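Local coordinates for RagB/SusD family nutrient uptake outer membrane protein (Bacteroides thetaiotaomicron, PDB 7KV2), which probably binds beta-glucan at the bacterial surface as a SusD-family outer-membrane lipoprotein that serves glycan uptake by a gut bacterium, at residues Met73-Met77 with Trp94-Met98; Ala78-Gly84 with Cys322-Thr328; Met222-Glu226 with Tyr403-Thr408; Leu409-Ala413 with Tyr428-Val432. All blocks are in the same frame, centred on the assembly; numbering follows the deposited sequence.

Interaction 1 (Met73-Met77 with Trp94-Met98); sequences MSDIM and WHLMM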
loop_
_atom_site.group_PDB
_atom_site.type_symbol
_atom_site.label_atom_id
_atom_site.label_comp_id
_atom_site.label_asym_id
_atom_site.label_seq_id
_atom_site.Cartn_x
_atom_site.Cartn_y
_atom_site.Cartn_z
ATOM N N MET A 73 3.307 -3.123 -6.437
ATOM C CA MET A 73 4.722 -2.941 -6.831
ATOM C C MET A 73 5.652 -3.661 -5.826
ATOM O O MET A 73 6.716 -4.204 -6.285
ATOM C CB MET A 73 5.125 -1.481 -7.026
ATOM C CG MET A 73 4.459 -0.773 -8.197
ATOM S SD MET A 73 4.601 -1.582 -9.808
ATOM C CE MET A 73 3.209 -2.707 -9.776
ATOM N N SER A 74 5.327 -3.715 -4.528
ATOM C CA SER A 74 6.088 -4.540 -3.556
ATOM C C SER A 74 5.599 -5.992 -3.587
ATOM O O SER A 74 6.449 -6.904 -3.515
ATOM C CB SER A 74 6.132 -3.919 -2.190
ATOM O OG SER A 74 4.863 -3.959 -1.541
ATOM N N ASP A 75 4.285 -6.251 -3.622
ATOM C CA ASP A 75 3.815 -7.651 -3.445
ATOM C C ASP A 75 4.332 -8.541 -4.572
ATOM O O ASP A 75 4.505 -9.727 -4.304
ATOM C CB ASP A 75 2.294 -7.732 -3.279
ATOM C CG ASP A 75 1.830 -7.251 -1.906
ATOM O OD1 ASP A 75 2.509 -7.572 -0.879
ATOM O OD2 ASP A 75 0.776 -6.578 -1.847
ATOM N N ILE A 76 4.507 -8.038 -5.794
ATOM C CA ILE A 76 4.985 -8.900 -6.911
ATOM C C ILE A 76 6.402 -9.391 -6.550
ATOM O O ILE A 76 6.829 -10.406 -7.138
ATOM C CB ILE A 76 4.920 -8.195 -8.277
ATOM C CG1 ILE A 76 5.788 -6.932 -8.337
ATOM C CG2 ILE A 76 3.469 -7.946 -8.654
ATOM C CD1 ILE A 76 5.763 -6.144 -9.631
ATOM N N MET A 77 7.139 -8.707 -5.655
ATOM C CA MET A 77 8.530 -9.116 -5.298
ATOM C C MET A 77 8.552 -10.086 -4.116
ATOM O O MET A 77 9.669 -10.610 -3.725
ATOM C CB MET A 77 9.421 -7.895 -5.037
ATOM C CG MET A 77 9.452 -6.975 -6.229
ATOM S SD MET A 77 10.769 -5.703 -6.131
ATOM C CE MET A 77 9.951 -4.461 -5.126
ATOM N N TRP A 94 7.403 -5.151 -14.347
ATOM C CA TRP A 94 6.896 -5.873 -13.152
ATOM C C TRP A 94 7.520 -7.267 -13.092
ATOM O O TRP A 94 7.951 -7.709 -12.011
ATOM C CB TRP A 94 5.374 -6.024 -13.241
ATOM C CG TRP A 94 4.557 -4.771 -13.256
ATOM C CD1 TRP A 94 4.912 -3.474 -13.485
ATOM C CD2 TRP A 94 3.136 -4.756 -13.105
ATOM N NE1 TRP A 94 3.809 -2.648 -13.448
ATOM C CE2 TRP A 94 2.698 -3.427 -13.258
ATOM C CE3 TRP A 94 2.203 -5.753 -12.833
ATOM C CZ2 TRP A 94 1.368 -3.072 -13.059
ATOM C CZ3 TRP A 94 0.884 -5.410 -12.685
ATOM C CH2 TRP A 94 0.481 -4.082 -12.797
ATOM N N HIS A 95 7.550 -7.941 -14.239
ATOM C CA HIS A 95 8.129 -9.310 -14.336
ATOM C C HIS A 95 9.615 -9.257 -13.954
ATOM O O HIS A 95 10.095 -10.112 -13.137
ATOM C CB HIS A 95 7.882 -9.862 -15.734
ATOM C CG HIS A 95 6.474 -10.180 -15.998
ATOM N ND1 HIS A 95 5.893 -11.332 -15.483
ATOM C CD2 HIS A 95 5.527 -9.538 -16.723
ATOM C CE1 HIS A 95 4.638 -11.376 -15.901
ATOM N NE2 HIS A 95 4.379 -10.313 -16.678
ATOM N N LEU A 96 10.324 -8.241 -14.425
ATOM C CA LEU A 96 11.755 -8.121 -14.071
ATOM C C LEU A 96 11.932 -7.887 -12.570
ATOM O O LEU A 96 12.758 -8.588 -11.941
ATOM C CB LEU A 96 12.396 -7.014 -14.908
ATOM C CG LEU A 96 12.366 -7.201 -16.419
ATOM C CD1 LEU A 96 13.086 -6.011 -17.061
ATOM C CD2 LEU A 96 13.025 -8.487 -16.851
ATOM N N MET A 97 11.184 -6.962 -11.959
ATOM C CA MET A 97 11.297 -6.713 -10.512
ATOM C C MET A 97 11.022 -8.007 -9.730
ATOM O O MET A 97 11.668 -8.254 -8.699
ATOM C CB MET A 97 10.257 -5.679 -10.082
ATOM C CG MET A 97 10.547 -4.298 -10.584
ATOM S SD MET A 97 9.057 -3.225 -10.485
ATOM C CE MET A 97 8.794 -3.210 -8.716
ATOM N N MET A 98 10.004 -8.750 -10.150
ATOM C CA MET A 98 9.564 -9.965 -9.435
ATOM C C MET A 98 10.717 -10.983 -9.412
ATOM O O MET A 98 10.895 -11.649 -8.387
ATOM C CB MET A 98 8.320 -10.551 -10.111
ATOM C CG MET A 98 7.926 -11.901 -9.586
ATOM S SD MET A 98 8.690 -13.273 -10.486
ATOM C CE MET A 98 7.587 -14.645 -10.171
#
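Two bends in the M73 side chain, at chi2 (-53°) and chi3 (86°), fold its methyl back over the indole of W94. The resulting Met-aromatic contact uses one face of the ring: M73 CE sits 3.8 Å from the centroid of the W94 five-membered ring, displaced toward the rim, and M73 SD follows at 4.2 Å from the same centroid. I76 works from another direction, its CD1 meeting W94 CB at 3.6 Å where the two side chains cross at about a right angle. M97 fills the middle; a bend at its chi3 carries CE to 3.3 Å from M73 O, a buried carbonyl with no hydrogen-bond partner in the model, and to 4.0 Å from M77 CE. M77 lies obliquely across M97, with CG 3.6 Å from M97 O. At the end of the contact the chains come closest through the backbone of I76, whose O is 3.1 Å from M98 CG and also receives a CA-H...O contact from M98. No hydrogen bond joins the two segments; apolar packing, the Met-aromatic contact and the CA-H...O contact hold them. With a serine in place of W94, the M73 methyl and sulfur would probably lose the ring face they rest on, opening a gap beside them. Helix 70-75 and helix 92-98 meet here within the buried interior; F161 of helix 137-162 touches M73 and M77, Y464 of helix 463-469 backs M77, and the ring of F321 meets that of W94.

Interaction 2 (Ala78-Gly84 with Cys322-Thr328); sequences ADDLWVG and CPVRKET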
loop_
_atom_site.group_PDB
_atom_site.type_symbol
_atom_site.label_atom_id
_atom_site.label_comp_id
_atom_site.label_asym_id
_atom_site.label_seq_id
_atom_site.Cartn_x
_atom_site.Cartn_y
_atom_site.Cartn_z
ATOM N N ALA A 78 7.377 -10.425 -3.568
ATOM C CA ALA A 78 7.327 -11.363 -2.422
ATOM C C ALA A 78 6.886 -12.755 -2.897
ATOM O O ALA A 78 7.252 -13.179 -4.020
ATOM C CB ALA A 78 6.423 -10.784 -1.348
ATOM N N ASP A 79 6.052 -13.450 -2.110
ATOM C CA ASP A 79 5.819 -14.908 -2.243
ATOM C C ASP A 79 4.312 -15.217 -2.257
ATOM O O ASP A 79 3.950 -16.378 -1.958
ATOM C CB ASP A 79 6.552 -15.670 -1.135
ATOM C CG ASP A 79 6.213 -15.248 0.277
ATOM O OD1 ASP A 79 5.849 -14.072 0.474
ATOM O OD2 ASP A 79 6.418 -16.066 1.207
ATOM N N ASP A 80 3.449 -14.259 -2.622
ATOM C CA ASP A 80 1.979 -14.452 -2.417
ATOM C C ASP A 80 1.201 -14.424 -3.727
ATOM O O ASP A 80 0.163 -15.130 -3.828
ATOM C CB ASP A 80 1.413 -13.376 -1.486
ATOM C CG ASP A 80 1.877 -13.514 -0.054
ATOM O OD1 ASP A 80 2.227 -14.639 0.344
ATOM O OD2 ASP A 80 1.950 -12.485 0.617
ATOM N N LEU A 81 1.667 -13.634 -4.694
ATOM C CA LEU A 81 0.999 -13.395 -5.988
ATOM C C LEU A 81 1.948 -13.787 -7.099
ATOM O O LEU A 81 3.210 -13.729 -6.873
ATOM C CB LEU A 81 0.659 -11.903 -6.131
ATOM C CG LEU A 81 -0.078 -11.242 -4.976
ATOM C CD1 LEU A 81 -0.275 -9.756 -5.278
ATOM C CD2 LEU A 81 -1.439 -11.897 -4.743
ATOM N N TRP A 82 1.411 -14.018 -8.275
ATOM C CA TRP A 82 2.204 -13.991 -9.521
ATOM C C TRP A 82 2.080 -12.591 -10.154
ATOM O O TRP A 82 1.552 -11.630 -9.499
ATOM C CB TRP A 82 1.761 -15.129 -10.450
ATOM C CG TRP A 82 1.991 -16.495 -9.877
ATOM C CD1 TRP A 82 1.037 -17.463 -9.712
ATOM C CD2 TRP A 82 3.229 -17.074 -9.412
ATOM N NE1 TRP A 82 1.583 -18.595 -9.172
ATOM C CE2 TRP A 82 2.939 -18.398 -9.022
ATOM C CE3 TRP A 82 4.568 -16.645 -9.378
ATOM C CZ2 TRP A 82 3.921 -19.258 -8.507
ATOM C CZ3 TRP A 82 5.547 -17.510 -8.909
ATOM C CH2 TRP A 82 5.214 -18.782 -8.433
ATOM N N VAL A 83 2.588 -12.427 -11.374
ATOM C CA VAL A 83 2.585 -11.106 -12.053
ATOM C C VAL A 83 1.485 -11.094 -13.105
ATOM O O VAL A 83 0.718 -10.114 -13.152
ATOM C CB VAL A 83 3.978 -10.774 -12.616
ATOM C CG1 VAL A 83 3.946 -9.426 -13.303
ATOM C CG2 VAL A 83 5.040 -10.806 -11.523
ATOM N N GLY A 84 1.387 -12.145 -13.904
ATOM C CA GLY A 84 0.299 -12.344 -14.869
ATOM C C GLY A 84 0.428 -11.461 -16.112
ATOM O O GLY A 84 1.555 -11.127 -16.495
ATOM N N CYS A 322 -1.517 -10.170 -11.482
ATOM C CA CYS A 322 -1.387 -10.607 -10.085
ATOM C C CYS A 322 -2.409 -11.671 -9.694
ATOM O O CYS A 322 -3.056 -11.500 -8.664
ATOM C CB CYS A 322 -1.477 -9.409 -9.170
ATOM S SG CYS A 322 -0.086 -8.277 -9.416
ATOM N N PRO A 323 -2.495 -12.824 -10.394
ATOM C CA PRO A 323 -3.191 -14.007 -9.870
ATOM C C PRO A 323 -2.622 -14.344 -8.493
ATOM O O PRO A 323 -1.465 -14.005 -8.189
ATOM C CB PRO A 323 -2.779 -15.197 -10.745
ATOM C CG PRO A 323 -2.134 -14.608 -11.936
ATOM C CD PRO A 323 -1.822 -13.154 -11.650
ATOM N N VAL A 324 -3.477 -14.864 -7.619
ATOM C CA VAL A 324 -3.034 -15.320 -6.284
ATOM C C VAL A 324 -2.454 -16.743 -6.435
ATOM O O VAL A 324 -3.072 -17.585 -7.099
ATOM C CB VAL A 324 -4.189 -15.286 -5.272
ATOM C CG1 VAL A 324 -3.733 -15.930 -3.969
ATOM C CG2 VAL A 324 -4.714 -13.866 -5.094
ATOM N N ARG A 325 -1.243 -16.950 -5.907
ATOM C CA ARG A 325 -0.546 -18.267 -5.940
ATOM C C ARG A 325 -1.393 -19.341 -5.272
ATOM O O ARG A 325 -2.011 -19.098 -4.209
ATOM C CB ARG A 325 0.809 -18.177 -5.247
ATOM C CG ARG A 325 1.748 -17.161 -5.879
ATOM C CD ARG A 325 3.058 -17.200 -5.154
ATOM N NE ARG A 325 4.055 -16.285 -5.698
ATOM C CZ ARG A 325 5.360 -16.534 -5.699
ATOM N NH1 ARG A 325 5.833 -17.709 -5.307
ATOM N NH2 ARG A 325 6.189 -15.626 -6.163
ATOM N N LYS A 326 -1.473 -20.503 -5.904
ATOM C CA LYS A 326 -2.100 -21.696 -5.282
ATOM C C LYS A 326 -1.538 -21.871 -3.869
ATOM O O LYS A 326 -2.329 -22.155 -2.940
ATOM C CB LYS A 326 -1.852 -22.924 -6.157
ATOM C CG LYS A 326 -2.486 -24.226 -5.692
ATOM C CD LYS A 326 -2.148 -25.419 -6.588
ATOM C CE LYS A 326 -2.913 -26.670 -6.208
ATOM N NZ LYS A 326 -2.481 -27.838 -7.011
ATOM N N GLU A 327 -0.237 -21.655 -3.675
ATOM C CA GLU A 327 0.399 -21.868 -2.354
ATOM C C GLU A 327 -0.170 -20.892 -1.317
ATOM O O GLU A 327 -0.190 -21.235 -0.128
ATOM C CB GLU A 327 1.917 -21.745 -2.469
ATOM C CG GLU A 327 2.524 -22.853 -3.348
ATOM C CD GLU A 327 2.242 -22.801 -4.856
ATOM O OE1 GLU A 327 2.018 -21.707 -5.417
ATOM O OE2 GLU A 327 2.310 -23.847 -5.496
ATOM N N THR A 328 -0.613 -19.706 -1.740
ATOM C CA THR A 328 -1.224 -18.711 -0.825
ATOM C C THR A 328 -2.541 -19.275 -0.316
ATOM O O THR A 328 -2.762 -19.332 0.894
ATOM C CB THR A 328 -1.389 -17.355 -1.533
ATOM O OG1 THR A 328 -0.087 -16.856 -1.836
ATOM C CG2 THR A 328 -2.142 -16.370 -0.696
HETATM O O HOH W 1 5.652 -12.896 -7.249
HETATM O O HOH W 2 0.563 -21.107 -7.861
#
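R325 lies flat on W82, its guanidinium plane 14° from that of the indole and the group centres 3.7 Å apart. This cation-pi stack covers the six-membered ring, while R325 CG sits over the five-membered ring of the same face in a CH-pi contact, so the extended arginine passes over both rings of the indole. The opposite guanidinium face lies against the backbone of D79. In its own plane R325 NE donates to L81 O at 2.9 Å, almost straight at 177°, although it reaches that oxygen from above the carbonyl plane; bond and stack together fix the rotation of the guanidinium. Water 1 accepts from R325 NH2 and lies 2.6 Å from L81 O. D80 O is gripped twice: by T328 OG1 at 2.6 Å, on a lone pair in the carbonyl plane, and by R325 N at 3.1 Å. Further along, W82 N donates to P323 O at 2.9 Å, and C322 N to V83 O at 2.8 Å. L81 CD2 adds an apolar touch on V324 CG2 at 3.8 Å. At the indole edge, in its plane, water 2 joins W82 NE1, K326 N and E327 OE1. Beyond this shell, D80 is held by R331 and H454, D79 pairs with R463, and Y482 and Y484 meet W82 edge-to-face. G84 has positive phi, and a side chain there would run into P323. A single beta bridge, L81 with V324, the N-cap residue R325 and its cation-pi stack thus join the loop after helix 70-75 to the start of helix 326-331, linking N-terminal and C-terminal parts of the SusD-like chain.

Interaction 3 (Met222-Glu226 with Tyr403-Thr408); sequences MLYAE and YRYSET. With NA (sodium ion), chain G; EDO (1,2-ethanediol), chain E.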
loop_
_atom_site.group_PDB
_atom_site.type_symbol
_atom_site.label_atom_id
_atom_site.label_comp_id
_atom_site.label_asym_id
_atom_site.label_seq_id
_atom_site.Cartn_x
_atom_site.Cartn_y
_atom_site.Cartn_z
ATOM N N MET A 222 1.510 5.341 12.849
ATOM C CA MET A 222 1.713 4.110 12.045
ATOM C C MET A 222 2.878 4.302 11.060
ATOM O O MET A 222 3.638 3.353 10.860
ATOM C CB MET A 222 0.435 3.704 11.315
ATOM C CG MET A 222 -0.662 3.195 12.264
ATOM S SD MET A 222 -0.200 1.721 13.204
ATOM C CE MET A 222 -0.412 0.462 11.925
ATOM N N LEU A 223 2.966 5.451 10.394
ATOM C CA LEU A 223 4.080 5.762 9.466
ATOM C C LEU A 223 5.416 5.776 10.245
ATOM O O LEU A 223 6.422 5.228 9.754
ATOM C CB LEU A 223 3.767 7.093 8.779
ATOM C CG LEU A 223 4.825 7.570 7.793
ATOM C CD1 LEU A 223 5.102 6.522 6.742
ATOM C CD2 LEU A 223 4.401 8.880 7.149
ATOM N N TYR A 224 5.394 6.281 11.472
ATOM C CA TYR A 224 6.577 6.314 12.380
ATOM C C TYR A 224 7.014 4.865 12.654
ATOM O O TYR A 224 8.176 4.482 12.378
ATOM C CB TYR A 224 6.237 7.144 13.619
ATOM C CG TYR A 224 7.324 7.170 14.668
ATOM C CD1 TYR A 224 7.502 6.117 15.543
ATOM C CD2 TYR A 224 8.216 8.230 14.732
ATOM C CE1 TYR A 224 8.485 6.148 16.527
ATOM C CE2 TYR A 224 9.216 8.264 15.698
ATOM C CZ TYR A 224 9.350 7.229 16.600
ATOM O OH TYR A 224 10.348 7.251 17.530
ATOM N N ALA A 225 6.081 4.009 13.096
ATOM C CA ALA A 225 6.384 2.589 13.401
ATOM C C ALA A 225 6.917 1.896 12.144
ATOM O O ALA A 225 7.894 1.080 12.246
ATOM C CB ALA A 225 5.150 1.891 13.938
ATOM N N GLU A 226 6.297 2.189 10.999
ATOM C CA GLU A 226 6.673 1.605 9.698
ATOM C C GLU A 226 8.152 1.890 9.404
ATOM O O GLU A 226 8.910 0.915 9.144
ATOM C CB GLU A 226 5.818 2.126 8.556
ATOM C CG GLU A 226 6.244 1.531 7.215
ATOM C CD GLU A 226 5.327 1.787 6.028
ATOM O OE1 GLU A 226 4.156 2.238 6.210
ATOM O OE2 GLU A 226 5.805 1.584 4.929
ATOM N N TYR A 403 -3.266 1.649 6.425
ATOM C CA TYR A 403 -3.059 1.226 7.834
ATOM C C TYR A 403 -4.379 0.755 8.437
ATOM O O TYR A 403 -5.408 1.511 8.417
ATOM C CB TYR A 403 -2.488 2.341 8.701
ATOM C CG TYR A 403 -1.154 2.807 8.219
ATOM C CD1 TYR A 403 -0.098 1.916 8.065
ATOM C CD2 TYR A 403 -0.912 4.159 8.013
ATOM C CE1 TYR A 403 1.158 2.348 7.634
ATOM C CE2 TYR A 403 0.341 4.590 7.612
ATOM C CZ TYR A 403 1.384 3.694 7.450
ATOM O OH TYR A 403 2.585 4.164 6.974
ATOM N N ARG A 404 -4.344 -0.488 8.917
ATOM C CA ARG A 404 -5.490 -1.128 9.601
ATOM C C ARG A 404 -5.055 -1.436 11.029
ATOM O O ARG A 404 -3.871 -1.696 11.259
ATOM C CB ARG A 404 -5.933 -2.401 8.900
ATOM C CG ARG A 404 -6.320 -2.156 7.449
ATOM C CD ARG A 404 -7.084 -3.287 6.798
ATOM N NE ARG A 404 -6.322 -4.491 6.450
ATOM C CZ ARG A 404 -6.331 -5.645 7.124
ATOM N NH1 ARG A 404 -7.013 -5.784 8.262
ATOM N NH2 ARG A 404 -5.661 -6.679 6.648
ATOM N N TYR A 405 -6.017 -1.472 11.931
ATOM C CA TYR A 405 -5.739 -1.685 13.364
ATOM C C TYR A 405 -5.079 -3.044 13.600
ATOM O O TYR A 405 -4.354 -3.167 14.554
ATOM C CB TYR A 405 -7.037 -1.583 14.142
ATOM C CG TYR A 405 -6.917 -1.649 15.644
ATOM C CD1 TYR A 405 -6.379 -0.609 16.370
ATOM C CD2 TYR A 405 -7.464 -2.707 16.342
ATOM C CE1 TYR A 405 -6.367 -0.636 17.762
ATOM C CE2 TYR A 405 -7.449 -2.759 17.722
ATOM C CZ TYR A 405 -6.909 -1.721 18.440
ATOM O OH TYR A 405 -6.958 -1.783 19.805
ATOM N N SER A 406 -5.330 -4.075 12.796
ATOM C CA SER A 406 -4.607 -5.361 12.984
ATOM C C SER A 406 -3.084 -5.130 12.852
ATOM O O SER A 406 -2.301 -5.825 13.523
ATOM C CB SER A 406 -5.125 -6.399 12.046
ATOM O OG SER A 406 -4.893 -6.014 10.713
ATOM N N GLU A 407 -2.661 -4.144 12.058
ATOM C CA GLU A 407 -1.242 -3.801 11.940
ATOM C C GLU A 407 -0.751 -3.131 13.218
ATOM O O GLU A 407 0.417 -3.407 13.624
ATOM C CB GLU A 407 -0.975 -2.910 10.738
ATOM C CG GLU A 407 0.501 -2.871 10.443
ATOM C CD GLU A 407 0.964 -2.229 9.157
ATOM O OE1 GLU A 407 0.128 -1.660 8.410
ATOM O OE2 GLU A 407 2.230 -2.281 8.933
ATOM N N THR A 408 -1.581 -2.278 13.820
ATOM C CA THR A 408 -1.260 -1.691 15.134
ATOM C C THR A 408 -0.980 -2.822 16.142
ATOM O O THR A 408 0.015 -2.759 16.847
ATOM C CB THR A 408 -2.417 -0.818 15.628
ATOM O OG1 THR A 408 -2.797 0.121 14.630
ATOM C CG2 THR A 408 -2.033 -0.071 16.882
HETATM NA NA NA G . -8.495 0.456 20.511
HETATM C C1 EDO E . 5.177 1.887 1.622
HETATM O O1 EDO E . 5.443 0.955 0.588
HETATM C C2 EDO E . 3.908 1.665 2.359
HETATM O O2 EDO E . 3.462 2.726 3.221
HETATM O O HOH W 3 3.002 0.597 10.752
HETATM O O HOH W 4 -10.045 -0.650 21.701
#
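E226 OE1 accepts the hydroxyl of Y403 at 2.6 Å and that of a bound 1,2-ethanediol, probably from the crystallisation liquor, with its O2 at 3.1 Å. The contact packs helix 217-231 of the alpha-helical SusD fold against the strand-to-helix junction where strand 400-404 runs into helix 405-417. Y403 comes to the carboxylate on its anti side, 28° out of plane, and ring and carboxylate stand nearly perpendicular at 81°. The other oxygen, E226 OE2, is held by K160 and N156, so the carboxylate is held through both oxygens. M222 lies over the centre of one Y403 face, its CB 3.5 Å from the ring centroid. A chain bent at chi2 and chi3 carries M222 CE past the ring to 3.6 Å from E407 CB. L223 CD1 meets Y403 OH at 3.5 Å. A phenylalanine replacing Y403 would probably keep the methionine packing yet leave E226 OE1 without its shortest hydrogen bond and the carboxylate less firmly oriented. Strand 273-277 pairs with Y403 through backbone bonds, and E407 is engaged by K462 and R453. Two residues beyond Y403, Y405 OH binds the sodium ion at 2.8 Å together with I248, S250 and Y253. M222 SD stops 3.4 Å from T408 OG1, a buried hydroxyl for which the model holds no hydrogen-bond partner.

Interaction 4 (Leu409-Ala413 with Tyr428-Val432); sequences LLNAA and YLNLV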
loop_
_atom_site.group_PDB
_atom_site.type_symbol
_atom_site.label_atom_id
_atom_site.label_comp_id
_atom_site.label_asym_id
_atom_site.label_seq_id
_atom_site.Cartn_x
_atom_site.Cartn_y
_atom_site.Cartn_z
ATOM N N LEU A 409 -1.890 -3.786 16.256
ATOM C CA LEU A 409 -1.793 -4.896 17.236
ATOM C C LEU A 409 -0.540 -5.744 16.958
ATOM O O LEU A 409 0.199 -6.076 17.925
ATOM C CB LEU A 409 -3.067 -5.743 17.182
ATOM C CG LEU A 409 -4.360 -5.131 17.737
ATOM C CD1 LEU A 409 -5.549 -5.987 17.356
ATOM C CD2 LEU A 409 -4.330 -4.957 19.246
ATOM N N LEU A 410 -0.285 -6.096 15.702
ATOM C CA LEU A 410 0.881 -6.933 15.349
ATOM C C LEU A 410 2.168 -6.129 15.566
ATOM O O LEU A 410 3.168 -6.737 16.028
ATOM C CB LEU A 410 0.696 -7.447 13.925
ATOM C CG LEU A 410 -0.449 -8.452 13.794
ATOM C CD1 LEU A 410 -0.672 -8.913 12.352
ATOM C CD2 LEU A 410 -0.227 -9.671 14.666
ATOM N N ASN A 411 2.187 -4.846 15.211
ATOM C CA ASN A 411 3.362 -3.953 15.463
ATOM C C ASN A 411 3.698 -3.967 16.974
ATOM O O ASN A 411 4.884 -4.174 17.331
ATOM C CB ASN A 411 3.092 -2.505 15.049
ATOM C CG ASN A 411 3.181 -2.204 13.565
ATOM O OD1 ASN A 411 3.548 -3.055 12.758
ATOM N ND2 ASN A 411 2.868 -0.969 13.205
ATOM N N ALA A 412 2.682 -3.767 17.832
ATOM C CA ALA A 412 2.849 -3.757 19.308
ATOM C C ALA A 412 3.355 -5.133 19.777
ATOM O O ALA A 412 4.323 -5.187 20.515
ATOM C CB ALA A 412 1.563 -3.360 19.983
ATOM N N ALA A 413 2.722 -6.237 19.377
ATOM C CA ALA A 413 3.200 -7.597 19.732
ATOM C C ALA A 413 4.693 -7.719 19.372
ATOM O O ALA A 413 5.516 -8.147 20.228
ATOM C CB ALA A 413 2.370 -8.641 19.032
ATOM N N TYR A 428 -2.443 -9.378 22.027
ATOM C CA TYR A 428 -2.491 -8.550 20.808
ATOM C C TYR A 428 -2.448 -9.465 19.589
ATOM O O TYR A 428 -3.298 -9.284 18.728
ATOM C CB TYR A 428 -1.376 -7.526 20.818
ATOM C CG TYR A 428 -1.561 -6.455 21.859
ATOM C CD1 TYR A 428 -2.786 -6.201 22.439
ATOM C CD2 TYR A 428 -0.506 -5.647 22.208
ATOM C CE1 TYR A 428 -2.943 -5.186 23.380
ATOM C CE2 TYR A 428 -0.647 -4.646 23.154
ATOM C CZ TYR A 428 -1.870 -4.402 23.727
ATOM O OH TYR A 428 -1.982 -3.378 24.623
ATOM N N LEU A 429 -1.490 -10.399 19.540
ATOM C CA LEU A 429 -1.356 -11.402 18.456
ATOM C C LEU A 429 -2.646 -12.204 18.295
ATOM O O LEU A 429 -3.140 -12.355 17.160
ATOM C CB LEU A 429 -0.161 -12.309 18.758
ATOM C CG LEU A 429 0.012 -13.463 17.786
ATOM C CD1 LEU A 429 0.110 -12.936 16.332
ATOM C CD2 LEU A 429 1.248 -14.256 18.156
ATOM N N ASN A 430 -3.228 -12.674 19.390
ATOM C CA ASN A 430 -4.369 -13.600 19.312
ATOM C C ASN A 430 -5.644 -12.824 19.038
ATOM O O ASN A 430 -6.575 -13.459 18.547
ATOM C CB ASN A 430 -4.394 -14.564 20.499
ATOM C CG ASN A 430 -3.306 -15.600 20.319
ATOM O OD1 ASN A 430 -3.445 -16.520 19.503
ATOM N ND2 ASN A 430 -2.201 -15.408 21.005
ATOM N N LEU A 431 -5.702 -11.506 19.276
ATOM C CA LEU A 431 -6.928 -10.736 18.888
ATOM C C LEU A 431 -7.076 -10.819 17.360
ATOM O O LEU A 431 -8.181 -11.114 16.858
ATOM C CB LEU A 431 -6.810 -9.292 19.355
ATOM C CG LEU A 431 -7.129 -9.034 20.831
ATOM C CD1 LEU A 431 -6.845 -7.587 21.163
ATOM C CD2 LEU A 431 -8.567 -9.381 21.139
ATOM N N VAL A 432 -5.963 -10.684 16.671
ATOM C CA VAL A 432 -5.887 -10.808 15.193
ATOM C C VAL A 432 -6.131 -12.260 14.748
ATOM O O VAL A 432 -6.962 -12.496 13.808
ATOM C CB VAL A 432 -4.557 -10.261 14.641
ATOM C CG1 VAL A 432 -4.464 -10.494 13.145
ATOM C CG2 VAL A 432 -4.403 -8.786 14.966
#
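An apolar helix-helix interface joins helix 405-417 to helix 425-435, consecutive in the chain and running nearly antiparallel, in the C-terminal part of the SusD fold. The short axes approach to 8.5 Å at a signed crossing angle of -150°, and no hydrogen bond passes between the segments. L409 carries much of the packing by dividing its two methyls: CD2 meets Y428 CD1 at 3.8 Å, while CD1 reaches V432 CG2 at 3.9 Å and also touches L431 CB. With CG anti to its carbonyl carbon (chi1 -71°), L409 sends both branches in among these three residues, crossing Y428 at about a right angle and sliding past V432 in the opposite direction. L410 takes the neighbouring side, its CD2 3.7 Å from L429 CD1 and its CG against V432 CG2. The small residues A412 and A413 let the helices close up on Y428: A412 CB sits 3.8 Å from Y428 CD2, and A413 CB lies near the CB atoms of Y428 and L429. Y428 CB also comes within 3.6 Å of L409 O. The phenol's far end turns to E245, which bonds Y428 OH, while M244 and I248 of helix 237-249 touch A412. I449 of helix 446-456 lies against A413. Close antiparallel packing of consecutive helices is in keeping with the alpha-helical SusD fold, which contains tetratricopeptide-repeat helices.

How the interactions relate
Interactions 1 and 2 adjoin, with centres 11 Å apart: V83 CG2 lies 3.6 Å from M98 CB, and I76 CG2 is 3.7 Å from C322 SG; residues 73-77 also run straight on into 78-84. Interactions 3 and 4 likewise share helix 405-417, with centres 11 Å apart; N411 ND2 is 3.7 Å from A225 CB, and S406 CB is 3.8 Å from V432 CG2. The two pairs do not touch: interactions 1 and 3 stand about 23 Å apart between centres, on opposite sides of the chain's centre. The sodium ion belongs to interaction 3, yet the L409 side chain of interaction 4 comes within about 7 Å of it.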